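Local coordinates for protein Two-component system sensor histidine kinase (Bacteroides thetaiotaomicron, PDB 3OTT) that probably senses saccharides outside the cell and passes the signal on as a histidine kinase and DNA-binding transcription regulator, this chain being its extracellular sensor part, at residues B[636-644]-B[656-667]. Residues are numbered along the deposited sequence; the frame is centred on the assembly and turned at random.
Sequences ILLTALYIN and VPNIRYTNSIKL
Ile-659 packs against the side of strand 637-643 that faces the 656-667 segment, its two branches doing different work. Ile-659 CG2 lies against the backbone, 3.7 Å from Ala-640 N. Ile-659 CG1, anti to the backbone N (chi1 -166°), runs between two leucines, 4.0 Å from Leu-638 CB and 4.2 Å from Leu-641 CB. Leu-641 then reaches on to Ile-665, and Leu-641 CD2 meets Ile-665 CD1 tip to tip at 3.6 Å. Further along, Ile-643 CD1 meets Val-656 CG2 in the same manner at 4.0 Å. No hydrogen bond joins the two segments; apart from a CA-H...O contact from Arg-660 CA to Leu-638 O (3.3 Å), apolar packing dominates. It lies in the interior of the beta-sandwich that ends this extracellular chain, which carries the Y_Y_Y sequence family: strand 637-643 belongs to one sheet, paired with 646-648 and 674-679, and strand 664-667 to the other, beside 740-746, whose Leu-742 also touches Ile-659. With alanine at position 659, Leu-638 and Leu-641 would probably lose their main partner from the turn, leaving a gap beside the strand. The turn itself is tied by Asn-658, whose OD1 accepts from Arg-660 N in an Asx turn and whose O takes Tyr-661 N and Thr-662 OG1 from opposite faces. More open to solvent is the end where partly exposed Leu-637 lies alongside the extended Arg-660, Leu-637 CD2 being 3.6 Å from Arg-660 NE. Tyr-661 OH, hydrogen-bonded to Glu-32, sits over one face of the guanidinium, and Arg-660 NH1 forms a salt bridge with Asp-30 of the propeller region.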
loop_
_atom_site.group_PDB
_atom_site.type_symbol
_atom_site.label_atom_id
_atom_site.label_comp_id
_atom_site.label_asym_id
_atom_site.label_seq_id
_atom_site.Cartn_x
_atom_site.Cartn_y
_atom_site.Cartn_z
ATOM N N ILE B 636 -26.677 2.961 5.349
ATOM C CA ILE B 636 -27.816 2.220 5.862
ATOM C C ILE B 636 -27.941 0.957 5.034
ATOM O O ILE B 636 -27.822 1.045 3.848
ATOM C CB ILE B 636 -29.069 3.064 5.636
ATOM C CG1 ILE B 636 -28.874 4.437 6.254
ATOM C CG2 ILE B 636 -30.380 2.336 6.039
ATOM C CD1 ILE B 636 -30.011 5.406 5.864
ATOM N N LEU B 637 -28.151 -0.188 5.675
ATOM C CA LEU B 637 -28.451 -1.472 5.068
ATOM C C LEU B 637 -29.821 -1.953 5.526
ATOM O O LEU B 637 -30.296 -1.648 6.621
ATOM C CB LEU B 637 -27.532 -2.563 5.605
ATOM C CG LEU B 637 -26.020 -2.700 5.387
ATOM C CD1 LEU B 637 -25.224 -1.551 5.998
ATOM C CD2 LEU B 637 -25.574 -4.031 6.047
ATOM N N LEU B 638 -30.420 -2.781 4.705
ATOM C CA LEU B 638 -31.646 -3.427 5.077
ATOM C C LEU B 638 -31.263 -4.829 5.474
ATOM O O LEU B 638 -30.527 -5.487 4.767
ATOM C CB LEU B 638 -32.570 -3.414 3.855
ATOM C CG LEU B 638 -33.719 -2.403 3.766
ATOM C CD1 LEU B 638 -33.468 -1.169 4.530
ATOM C CD2 LEU B 638 -34.028 -2.125 2.288
ATOM N N THR B 639 -31.746 -5.295 6.606
ATOM C CA THR B 639 -31.202 -6.537 7.165
ATOM C C THR B 639 -32.278 -7.582 7.355
ATOM O O THR B 639 -31.979 -8.753 7.704
ATOM C CB THR B 639 -30.435 -6.268 8.512
ATOM O OG1 THR B 639 -31.287 -5.572 9.411
ATOM C CG2 THR B 639 -29.270 -5.310 8.280
ATOM N N ALA B 640 -33.540 -7.191 7.132
ATOM C CA ALA B 640 -34.638 -8.179 7.184
ATOM C C ALA B 640 -35.894 -7.754 6.437
ATOM O O ALA B 640 -36.304 -6.615 6.481
ATOM C CB ALA B 640 -34.979 -8.495 8.619
ATOM N N LEU B 641 -36.533 -8.715 5.776
ATOM C CA LEU B 641 -37.813 -8.467 5.150
ATOM C C LEU B 641 -38.862 -9.392 5.786
ATOM O O LEU B 641 -38.645 -10.591 5.872
ATOM C CB LEU B 641 -37.722 -8.755 3.642
ATOM C CG LEU B 641 -39.037 -8.700 2.828
ATOM C CD1 LEU B 641 -39.607 -7.300 2.815
ATOM C CD2 LEU B 641 -38.804 -9.144 1.422
ATOM N N TYR B 642 -39.983 -8.826 6.240
ATOM C CA TYR B 642 -41.121 -9.594 6.712
ATOM C C TYR B 642 -42.311 -9.403 5.786
ATOM O O TYR B 642 -42.578 -8.279 5.285
ATOM C CB TYR B 642 -41.545 -9.136 8.105
ATOM C CG TYR B 642 -40.528 -9.326 9.212
ATOM C CD1 TYR B 642 -39.430 -8.477 9.298
ATOM C CD2 TYR B 642 -40.685 -10.319 10.176
ATOM C CE1 TYR B 642 -38.476 -8.622 10.309
ATOM C CE2 TYR B 642 -39.728 -10.476 11.249
ATOM C CZ TYR B 642 -38.629 -9.598 11.271
ATOM O OH TYR B 642 -37.653 -9.644 12.206
ATOM N N ILE B 643 -43.019 -10.504 5.561
ATOM C CA ILE B 643 -44.279 -10.500 4.844
ATOM C C ILE B 643 -45.285 -11.138 5.796
ATOM O O ILE B 643 -45.024 -12.216 6.370
ATOM C CB ILE B 643 -44.186 -11.317 3.546
ATOM C CG1 ILE B 643 -43.284 -10.601 2.543
ATOM C CG2 ILE B 643 -45.616 -11.638 2.989
ATOM C CD1 ILE B 643 -42.636 -11.519 1.555
ATOM N N ASN B 644 -46.408 -10.442 6.013
ATOM C CA ASN B 644 -47.400 -10.867 6.997
ATOM C C ASN B 644 -46.729 -11.198 8.281
ATOM O O ASN B 644 -47.107 -12.147 8.971
ATOM C CB ASN B 644 -48.206 -12.079 6.511
ATOM C CG ASN B 644 -48.921 -11.791 5.227
ATOM O OD1 ASN B 644 -49.534 -10.725 5.076
ATOM N ND2 ASN B 644 -48.800 -12.681 4.271
ATOM N N VAL B 656 -38.300 -14.781 -3.024
ATOM C CA VAL B 656 -37.868 -13.609 -2.314
ATOM C C VAL B 656 -36.356 -13.482 -2.417
ATOM O O VAL B 656 -35.675 -14.472 -2.310
ATOM C CB VAL B 656 -38.393 -13.647 -0.844
ATOM C CG1 VAL B 656 -37.510 -12.919 0.041
ATOM C CG2 VAL B 656 -39.736 -13.023 -0.786
ATOM N N PRO B 657 -35.829 -12.268 -2.651
ATOM C CA PRO B 657 -34.353 -12.193 -2.781
ATOM C C PRO B 657 -33.716 -11.813 -1.422
ATOM O O PRO B 657 -34.433 -11.699 -0.421
ATOM C CB PRO B 657 -34.152 -11.095 -3.843
ATOM C CG PRO B 657 -35.319 -10.119 -3.526
ATOM C CD PRO B 657 -36.489 -10.996 -2.998
ATOM N N ASN B 658 -32.374 -11.741 -1.384
ATOM C CA ASN B 658 -31.663 -11.226 -0.216
ATOM C C ASN B 658 -31.795 -9.742 -0.187
ATOM O O ASN B 658 -31.180 -9.020 -1.004
ATOM C CB ASN B 658 -30.181 -11.616 -0.174
ATOM C CG ASN B 658 -29.575 -11.422 1.270
ATOM O OD1 ASN B 658 -30.117 -10.676 2.083
ATOM N ND2 ASN B 658 -28.508 -12.108 1.567
ATOM N N ILE B 659 -32.575 -9.296 0.801
ATOM C CA ILE B 659 -32.973 -7.906 0.968
ATOM C C ILE B 659 -31.751 -6.994 1.103
ATOM O O ILE B 659 -31.788 -5.843 0.672
ATOM C CB ILE B 659 -33.954 -7.747 2.165
ATOM C CG1 ILE B 659 -34.649 -6.381 2.151
ATOM C CG2 ILE B 659 -33.243 -7.940 3.554
ATOM C CD1 ILE B 659 -35.526 -6.149 0.948
ATOM N N ARG B 660 -30.655 -7.504 1.675
ATOM C CA ARG B 660 -29.470 -6.678 1.851
ATOM C C ARG B 660 -28.817 -6.271 0.521
ATOM O O ARG B 660 -28.174 -5.245 0.466
ATOM C CB ARG B 660 -28.489 -7.411 2.753
ATOM C CG ARG B 660 -27.192 -6.625 3.155
ATOM C CD ARG B 660 -26.147 -7.606 3.732
ATOM N NE ARG B 660 -24.900 -6.907 4.030
ATOM C CZ ARG B 660 -23.826 -7.448 4.604
ATOM N NH1 ARG B 660 -23.811 -8.721 4.961
ATOM N NH2 ARG B 660 -22.776 -6.688 4.830
ATOM N N TYR B 661 -29.032 -7.068 -0.545
ATOM C CA TYR B 661 -28.344 -6.919 -1.832
ATOM C C TYR B 661 -29.260 -6.615 -3.007
ATOM O O TYR B 661 -28.932 -6.952 -4.170
ATOM C CB TYR B 661 -27.507 -8.183 -2.128
ATOM C CG TYR B 661 -26.359 -8.327 -1.141
ATOM C CD1 TYR B 661 -25.273 -7.415 -1.136
ATOM C CD2 TYR B 661 -26.391 -9.332 -0.176
ATOM C CE1 TYR B 661 -24.259 -7.537 -0.193
ATOM C CE2 TYR B 661 -25.380 -9.461 0.779
ATOM C CZ TYR B 661 -24.324 -8.575 0.763
ATOM O OH TYR B 661 -23.371 -8.741 1.733
ATOM N N THR B 662 -30.431 -6.044 -2.720
ATOM C CA THR B 662 -31.401 -5.805 -3.765
ATOM C C THR B 662 -31.770 -4.364 -3.762
ATOM O O THR B 662 -32.020 -3.798 -2.707
ATOM C CB THR B 662 -32.711 -6.600 -3.570
ATOM O OG1 THR B 662 -32.415 -7.867 -3.007
ATOM C CG2 THR B 662 -33.306 -6.882 -4.911
ATOM N N ASN B 663 -31.826 -3.804 -4.961
ATOM C CA ASN B 663 -32.295 -2.463 -5.233
ATOM C C ASN B 663 -33.794 -2.489 -5.659
ATOM O O ASN B 663 -34.467 -1.448 -5.700
ATOM C CB ASN B 663 -31.433 -1.882 -6.385
ATOM C CG ASN B 663 -29.886 -1.859 -6.057
ATOM O OD1 ASN B 663 -29.044 -2.232 -6.906
ATOM N ND2 ASN B 663 -29.526 -1.410 -4.842
ATOM N N SER B 664 -34.296 -3.677 -6.009
ATOM C CA SER B 664 -35.610 -3.827 -6.640
ATOM C C SER B 664 -36.237 -5.144 -6.259
ATOM O O SER B 664 -35.678 -6.222 -6.515
ATOM C CB SER B 664 -35.500 -3.787 -8.157
ATOM O OG SER B 664 -35.373 -2.455 -8.621
ATOM N N ILE B 665 -37.402 -5.053 -5.648
ATOM C CA ILE B 665 -38.163 -6.243 -5.337
ATOM C C ILE B 665 -39.531 -6.310 -6.065
ATOM O O ILE B 665 -40.222 -5.277 -6.230
ATOM C CB ILE B 665 -38.270 -6.431 -3.803
ATOM C CG1 ILE B 665 -38.628 -7.859 -3.474
ATOM C CG2 ILE B 665 -39.184 -5.440 -3.119
ATOM C CD1 ILE B 665 -38.449 -8.163 -2.012
ATOM N N LYS B 666 -39.873 -7.519 -6.515
ATOM C CA LYS B 666 -41.159 -7.834 -7.145
ATOM C C LYS B 666 -41.981 -8.773 -6.276
ATOM O O LYS B 666 -41.537 -9.868 -6.027
ATOM C CB LYS B 666 -40.929 -8.482 -8.522
ATOM C CG LYS B 666 -40.928 -7.489 -9.672
ATOM C CD LYS B 666 -41.134 -8.193 -11.023
ATOM C CE LYS B 666 -39.976 -7.776 -11.985
ATOM N NZ LYS B 666 -39.883 -8.485 -13.328
ATOM N N LEU B 667 -43.160 -8.339 -5.820
ATOM C CA LEU B 667 -44.006 -9.115 -4.916
ATOM C C LEU B 667 -45.395 -9.399 -5.500
ATOM O O LEU B 667 -45.931 -8.607 -6.308
ATOM C CB LEU B 667 -44.181 -8.389 -3.579
ATOM C CG LEU B 667 -42.860 -8.152 -2.779
ATOM C CD1 LEU B 667 -43.074 -7.247 -1.630
ATOM C CD2 LEU B 667 -42.237 -9.432 -2.290
#